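Long-range contact in cystatin F (Homo sapiens, PDB 2CH9), which inhibits papain-like cysteine proteases such as papain and cathepsin L and forms a disulfide-linked homodimer, with a possible role in immune regulation: residues Val30-Phe41 with Lys68-Gly76. Residues are numbered along the deposited sequence; the frame is centred on the assembly and turned at random. Where two conformers were deposited one is given.
Sequences VLQAARYSVEKF and KYMLEVEIG. With NAG (2-acetamido-2-deoxy-beta-D-glucopyranose), chain B.
Over one face of the F41 ring sits the terminal methyl of I75, its CD1 3.5 Å from the ring centroid and only 9° off the normal, a CH-pi contact centred on the ring rather than at its rim. CG of F41 stands anti to the backbone N (chi1 -175°), which brings the phenyl group down from the helix to that methyl, while F51 also meets this ring. The Y69 ring, at the other end of the contact, is approached obliquely: A33 CB comes within 3.6 Å of Y69 CD2, and V30 CG2 lies 4.0 Å from Y69 CE1. With an alanine in place of Y69, the ring that packs against V30 and A33 would be missing, which would probably leave a gap beside the helix there. Here the cystatin fold appears in its essentials, the long helix 28-44 lying across the concave side of an antiparallel sheet, its 30-41 turns crossing strand 68-76 at -72°. The small side chains of A33 and A34 are consistent with this close approach: L71 CD1 reaches A34 N at 3.5 Å, and its other methyl, CD2, meets V30 CG1. Farther along, V38 CG2 and I75 CG2 touch at 3.6 Å, the two side chains running alongside each other in opposite senses. S37 OG donates a hydrogen bond to A33 O (3.0 Å), from the face of that carbonyl opposite to S37 N, and is also hydrogen-bonded to S107 OG of strand 102-112.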
ATOM      1  N   VAL A  30      11.487   8.804   7.470  1.00 54.87           N
ATOM      2  CA  VAL A  30      11.477   7.344   7.569  1.00 55.04           C
ATOM      3  C   VAL A  30      11.726   6.897   9.004  1.00 54.77           C
ATOM      4  O   VAL A  30      11.073   5.982   9.477  1.00 54.37           O
ATOM      5  CB  VAL A  30      12.529   6.678   6.678  1.00 55.53           C
ATOM      6  CG1 VAL A  30      12.615   5.177   6.983  1.00 56.01           C
ATOM      7  CG2 VAL A  30      12.194   6.888   5.212  1.00 55.43           C
ATOM      8  N   LEU A  31      12.680   7.542   9.681  1.00 55.14           N
ATOM      9  CA  LEU A  31      13.027   7.170  11.042  1.00 55.76           C
ATOM     10  C   LEU A  31      11.853   7.385  11.998  1.00 56.07           C
ATOM     11  O   LEU A  31      11.595   6.541  12.864  1.00 56.74           O
ATOM     12  CB  LEU A  31      14.266   7.928  11.525  1.00 55.52           C
ATOM     13  CG  LEU A  31      15.552   7.653  10.737  1.00 55.98           C
ATOM     14  CD1 LEU A  31      16.609   8.672  11.106  1.00 56.70           C
ATOM     15  CD2 LEU A  31      16.080   6.241  10.956  1.00 55.14           C
ATOM     16  N   GLN A  32      11.143   8.500  11.827  1.00 56.01           N
ATOM     17  CA  GLN A  32       9.975   8.801  12.646  1.00 56.38           C
ATOM     18  C   GLN A  32       8.837   7.829  12.335  1.00 56.19           C
ATOM     19  O   GLN A  32       8.114   7.418  13.229  1.00 55.76           O
ATOM     20  CB  GLN A  32       9.522  10.249  12.455  1.00 56.83           C
ATOM     21  CG  GLN A  32       8.335  10.655  13.327  1.00 59.70           C
ATOM     22  CD  GLN A  32       8.610  10.506  14.839  1.00 63.87           C
ATOM     23  OE1 GLN A  32       9.395  11.269  15.416  1.00 66.87           O
ATOM     24  NE2 GLN A  32       7.958   9.525  15.479  1.00 63.39           N
ATOM     25  N   ALA A  33       8.693   7.444  11.068  1.00 55.63           N
ATOM     26  CA  ALA A  33       7.645   6.496  10.686  1.00 54.81           C
ATOM     27  C   ALA A  33       7.882   5.110  11.310  1.00 54.73           C
ATOM     28  O   ALA A  33       6.939   4.449  11.764  1.00 55.74           O
ATOM     29  CB  ALA A  33       7.517   6.419   9.155  1.00 54.36           C
ATOM     30  N   ALA A  34       9.142   4.682  11.346  1.00 54.82           N
ATOM     31  CA  ALA A  34       9.516   3.421  11.988  1.00 54.33           C
ATOM     32  C   ALA A  34       9.254   3.447  13.498  1.00 54.21           C
ATOM     33  O   ALA A  34       8.897   2.420  14.077  1.00 54.61           O
ATOM     34  CB  ALA A  34      10.973   3.092  11.710  1.00 54.13           C
ATOM     35  N   ARG A  35       9.437   4.611  14.126  1.00 53.39           N
ATOM     36  CA  ARG A  35       9.059   4.794  15.534  1.00 53.18           C
ATOM     37  C   ARG A  35       7.550   4.676  15.738  1.00 53.18           C
ATOM     38  O   ARG A  35       7.096   4.012  16.679  1.00 52.98           O
ATOM     39  CB  ARG A  35       9.575   6.138  16.085  1.00 53.04           C
ATOM     40  CG  ARG A  35       9.151   6.456  17.527  1.00 54.58           C
ATOM     41  CD  ARG A  35       9.563   5.358  18.547  1.00 54.79           C
ATOM     42  NE  ARG A  35      11.002   5.107  18.543  1.00 54.25           N
ATOM     43  CZ  ARG A  35      11.913   5.860  19.162  1.00 54.40           C
ATOM     44  NH1 ARG A  35      11.557   6.927  19.869  1.00 50.60           N
ATOM     45  NH2 ARG A  35      13.197   5.538  19.067  1.00 54.47           N
ATOM     46  N   TYR A  36       6.763   5.319  14.879  1.00 52.95           N
ATOM     47  CA  TYR A  36       5.308   5.131  14.944  1.00 53.33           C
ATOM     48  C   TYR A  36       4.902   3.660  14.844  1.00 52.79           C
ATOM     49  O   TYR A  36       4.005   3.199  15.564  1.00 51.79           O
ATOM     50  CB  TYR A  36       4.603   5.919  13.862  1.00 53.18           C
ATOM     51  CG  TYR A  36       4.681   7.395  14.057  1.00 55.29           C
ATOM     52  CD1 TYR A  36       4.516   7.964  15.324  1.00 55.89           C
ATOM     53  CD2 TYR A  36       4.869   8.241  12.970  1.00 54.58           C
ATOM     54  CE1 TYR A  36       4.573   9.354  15.494  1.00 57.43           C
ATOM     55  CE2 TYR A  36       4.934   9.617  13.128  1.00 55.48           C
ATOM     56  CZ  TYR A  36       4.779  10.162  14.382  1.00 54.92           C
ATOM     57  OH  TYR A  36       4.833  11.522  14.518  1.00 56.25           O
ATOM     58  N   SER A  37       5.575   2.927  13.956  1.00 53.53           N
ATOM     59  CA  SER A  37       5.259   1.514  13.718  1.00 53.33           C
ATOM     60  C   SER A  37       5.438   0.684  14.981  1.00 53.70           C
ATOM     61  O   SER A  37       4.549  -0.093  15.362  1.00 53.86           O
ATOM     62  CB  SER A  37       6.147   0.957  12.610  1.00 53.66           C
ATOM     63  OG  SER A  37       5.901   1.660  11.421  1.00 54.90           O
ATOM     64  N   VAL A  38       6.582   0.862  15.647  1.00 53.90           N
ATOM     65  CA  VAL A  38       6.855   0.072  16.844  1.00 53.77           C
ATOM     66  C   VAL A  38       5.975   0.481  18.027  1.00 53.80           C
ATOM     67  O   VAL A  38       5.639  -0.348  18.877  1.00 53.87           O
ATOM     68  CB  VAL A  38       8.343   0.024  17.195  1.00 53.62           C
ATOM     69  CG1 VAL A  38       8.815   1.340  17.852  1.00 52.77           C
ATOM     70  CG2 VAL A  38       8.610  -1.205  18.071  1.00 53.80           C
ATOM     71  N   GLU A  39       5.564   1.746  18.041  1.00 53.43           N
ATOM     72  CA  GLU A  39       4.608   2.239  19.023  1.00 53.17           C
ATOM     73  C   GLU A  39       3.209   1.657  18.797  1.00 52.67           C
ATOM     74  O   GLU A  39       2.512   1.343  19.758  1.00 51.77           O
ATOM     75  CB  GLU A  39       4.588   3.775  19.032  1.00 53.62           C
ATOM     76  CG  GLU A  39       5.897   4.375  19.523  1.00 55.51           C
ATOM     77  CD  GLU A  39       5.878   5.885  19.569  1.00 61.07           C
ATOM     78  OE1 GLU A  39       5.062   6.504  18.843  1.00 61.89           O
ATOM     79  OE2 GLU A  39       6.681   6.456  20.338  1.00 64.12           O
ATOM     80  N   LYS A  40       2.812   1.500  17.531  1.00 52.42           N
ATOM     81  CA  LYS A  40       1.592   0.761  17.189  1.00 52.55           C
ATOM     82  C   LYS A  40       1.714  -0.684  17.675  1.00 52.27           C
ATOM     83  O   LYS A  40       0.762  -1.222  18.232  1.00 52.62           O
ATOM     84  CB  LYS A  40       1.313   0.803  15.685  1.00 53.54           C
ATOM     85  CG  LYS A  40       0.095   0.004  15.220  1.00 53.93           C
ATOM     86  CD  LYS A  40      -1.182   0.760  15.533  1.00 58.76           C
ATOM     87  CE  LYS A  40      -2.376   0.176  14.792  1.00 61.05           C
ATOM     88  NZ  LYS A  40      -3.450   1.221  14.694  1.00 64.76           N
ATOM     89  N   PHE A  41       2.890  -1.287  17.491  1.00 52.08           N
ATOM     90  CA  PHE A  41       3.163  -2.647  17.980  1.00 51.73           C
ATOM     91  C   PHE A  41       3.014  -2.736  19.495  1.00 51.73           C
ATOM     92  O   PHE A  41       2.343  -3.640  19.997  1.00 51.29           O
ATOM     93  CB  PHE A  41       4.571  -3.129  17.572  1.00 51.38           C
ATOM     94  CG  PHE A  41       4.852  -4.565  17.954  1.00 51.08           C
ATOM     95  CD1 PHE A  41       4.521  -5.607  17.089  1.00 50.21           C
ATOM     96  CD2 PHE A  41       5.433  -4.876  19.178  1.00 50.58           C
ATOM     97  CE1 PHE A  41       4.770  -6.936  17.426  1.00 50.65           C
ATOM     98  CE2 PHE A  41       5.678  -6.204  19.540  1.00 50.62           C
ATOM     99  CZ  PHE A  41       5.349  -7.240  18.661  1.00 51.41           C
ATOM    100  N   LYS A  68       2.825   8.727   2.823  1.00 53.76           N
ATOM    101  CA  LYS A  68       2.603   7.340   3.238  1.00 54.37           C
ATOM    102  C   LYS A  68       3.913   6.572   3.110  1.00 54.70           C
ATOM    103  O   LYS A  68       4.489   6.467   2.009  1.00 54.69           O
ATOM    104  CB  LYS A  68       1.523   6.671   2.382  1.00 54.88           C
ATOM    105  CG  LYS A  68       1.108   5.286   2.881  1.00 56.12           C
ATOM    106  CD  LYS A  68       0.469   4.468   1.802  1.00 60.65           C
ATOM    107  CE  LYS A  68      -0.753   3.771   2.357  1.00 64.53           C
ATOM    108  NZ  LYS A  68      -1.203   2.604   1.552  1.00 66.04           N
ATOM    109  N   TYR A  69       4.403   6.058   4.235  1.00 54.08           N
ATOM    110  CA  TYR A  69       5.629   5.261   4.243  1.00 53.83           C
ATOM    111  C   TYR A  69       5.296   3.800   4.159  1.00 53.99           C
ATOM    112  O   TYR A  69       4.359   3.329   4.800  1.00 54.36           O
ATOM    113  CB  TYR A  69       6.453   5.543   5.490  1.00 52.69           C
ATOM    114  CG  TYR A  69       6.947   6.959   5.538  1.00 53.16           C
ATOM    115  CD1 TYR A  69       8.120   7.337   4.875  1.00 51.12           C
ATOM    116  CD2 TYR A  69       6.222   7.944   6.203  1.00 51.21           C
ATOM    117  CE1 TYR A  69       8.560   8.650   4.909  1.00 52.62           C
ATOM    118  CE2 TYR A  69       6.659   9.258   6.233  1.00 50.30           C
ATOM    119  CZ  TYR A  69       7.819   9.601   5.593  1.00 52.59           C
ATOM    120  OH  TYR A  69       8.238  10.904   5.651  1.00 53.76           O
ATOM    121  N   MET A  70       6.010   3.079   3.308  1.00 54.39           N
ATOM    122  CA  MET A  70       5.903   1.625   3.289  1.00 54.90           C
ATOM    123  C   MET A  70       7.262   1.133   3.755  1.00 54.83           C
ATOM    124  O   MET A  70       8.264   1.382   3.081  1.00 54.94           O
ATOM    125  CB  MET A  70       5.582   1.119   1.875  1.00 54.82           C
ATOM    126  CG  MET A  70       4.318   1.729   1.319  1.00 55.79           C
ATOM    127  SD  MET A  70       4.060   1.341  -0.406  1.00 57.01           S
ATOM    128  CE  MET A  70       2.347   1.862  -0.584  1.00 58.52           C
ATOM    129  N   LEU A  71       7.297   0.451   4.900  1.00 54.71           N
ATOM    130  CA  LEU A  71       8.558   0.162   5.578  1.00 55.01           C
ATOM    131  C   LEU A  71       8.747  -1.312   5.856  1.00 55.58           C
ATOM    132  O   LEU A  71       7.803  -2.020   6.195  1.00 55.89           O
ATOM    133  CB  LEU A  71       8.663   0.916   6.905  1.00 54.75           C
ATOM    134  CG  LEU A  71       8.458   2.424   6.961  1.00 54.50           C
ATOM    135  CD1 LEU A  71       8.654   2.871   8.389  1.00 52.43           C
ATOM    136  CD2 LEU A  71       9.433   3.181   6.033  1.00 52.32           C
ATOM    137  N   GLU A  72       9.991  -1.754   5.691  1.00 55.45           N
ATOM    138  CA  GLU A  72      10.450  -3.040   6.169  1.00 56.00           C
ATOM    139  C   GLU A  72      11.374  -2.714   7.345  1.00 55.76           C
ATOM    140  O   GLU A  72      12.461  -2.173   7.166  1.00 56.21           O
ATOM    141  CB  GLU A  72      11.204  -3.784   5.064  1.00 55.58           C
ATOM    142  CG  GLU A  72      11.590  -5.198   5.400  1.00 56.25           C
ATOM    143  CD  GLU A  72      12.374  -5.857   4.272  1.00 57.53           C
ATOM    144  OE1 GLU A  72      13.568  -5.504   4.065  1.00 61.32           O
ATOM    145  OE2 GLU A  72      11.806  -6.735   3.584  1.00 58.94           O
ATOM    146  N   VAL A  73      10.922  -3.047   8.544  1.00 55.56           N
ATOM    147  CA  VAL A  73      11.559  -2.588   9.775  1.00 55.62           C
ATOM    148  C   VAL A  73      11.694  -3.768  10.751  1.00 55.45           C
ATOM    149  O   VAL A  73      10.766  -4.562  10.898  1.00 56.21           O
ATOM    150  CB  VAL A  73      10.762  -1.394  10.402  0.50 55.46           C
ATOM    151  CG1 VAL A  73       9.260  -1.651  10.373  0.50 55.86           C
ATOM    152  CG2 VAL A  73      11.244  -1.067  11.815  0.50 55.45           C
ATOM    153  N   GLU A  74      12.867  -3.928  11.352  1.00 54.69           N
ATOM    154  CA  GLU A  74      13.041  -4.906  12.407  1.00 54.62           C
ATOM    155  C   GLU A  74      12.803  -4.235  13.759  1.00 54.31           C
ATOM    156  O   GLU A  74      13.209  -3.093  13.969  1.00 54.26           O
ATOM    157  CB  GLU A  74      14.426  -5.548  12.346  1.00 54.33           C
ATOM    158  CG  GLU A  74      14.573  -6.577  11.222  1.00 57.22           C
ATOM    159  CD  GLU A  74      16.014  -6.972  10.961  1.00 60.21           C
ATOM    160  OE1 GLU A  74      16.852  -6.888  11.892  1.00 62.33           O
ATOM    161  OE2 GLU A  74      16.320  -7.377   9.818  1.00 63.03           O
ATOM    162  N   ILE A  75      12.119  -4.936  14.656  1.00 53.70           N
ATOM    163  CA  ILE A  75      11.891  -4.436  16.010  1.00 53.25           C
ATOM    164  C   ILE A  75      12.432  -5.430  17.029  1.00 53.18           C
ATOM    165  O   ILE A  75      12.455  -6.631  16.770  1.00 52.94           O
ATOM    166  CB  ILE A  75      10.404  -4.131  16.274  1.00 53.23           C
ATOM    167  CG1 ILE A  75       9.553  -5.408  16.211  1.00 53.18           C
ATOM    168  CG2 ILE A  75       9.890  -3.080  15.272  1.00 52.44           C
ATOM    169  CD1 ILE A  75       8.142  -5.211  16.733  1.00 51.24           C
ATOM    170  N   GLY A  76      12.886  -4.921  18.172  1.00 52.57           N
ATOM    171  CA  GLY A  76      13.475  -5.763  19.202  1.00 52.39           C
ATOM    172  C   GLY A  76      13.014  -5.407  20.600  1.00 52.43           C
ATOM    173  O   GLY A  76      12.715  -4.241  20.890  1.00 52.17           O
TER
HETATM  174  C1  NAG B   1      -4.346   0.780  21.215  1.00 71.44           C
HETATM  175  C2  NAG B   1      -5.288   1.171  20.072  1.00 74.72           C
HETATM  176  C3  NAG B   1      -6.696   1.427  20.615  1.00 75.86           C
HETATM  177  C4  NAG B   1      -7.192   0.237  21.431  1.00 77.46           C
HETATM  178  C5  NAG B   1      -6.155  -0.348  22.391  1.00 76.90           C
HETATM  179  C6  NAG B   1      -6.637  -1.779  22.456  1.00 78.57           C
HETATM  180  C7  NAG B   1      -4.183   2.287  18.163  1.00 73.72           C
HETATM  181  C8  NAG B   1      -4.056   3.600  17.438  1.00 72.82           C
HETATM  182  N2  NAG B   1      -4.804   2.338  19.343  1.00 73.40           N
HETATM  183  O3  NAG B   1      -7.586   1.596  19.537  1.00 76.23           O
HETATM  184  O4  NAG B   1      -8.414   0.520  22.102  1.00 79.88           O
HETATM  185  O5  NAG B   1      -4.841  -0.390  21.846  1.00 74.87           O
HETATM  186  O6  NAG B   1      -6.671  -2.407  23.715  1.00 81.10           O
HETATM  187  O7  NAG B   1      -3.732   1.250  17.671  1.00 73.03           O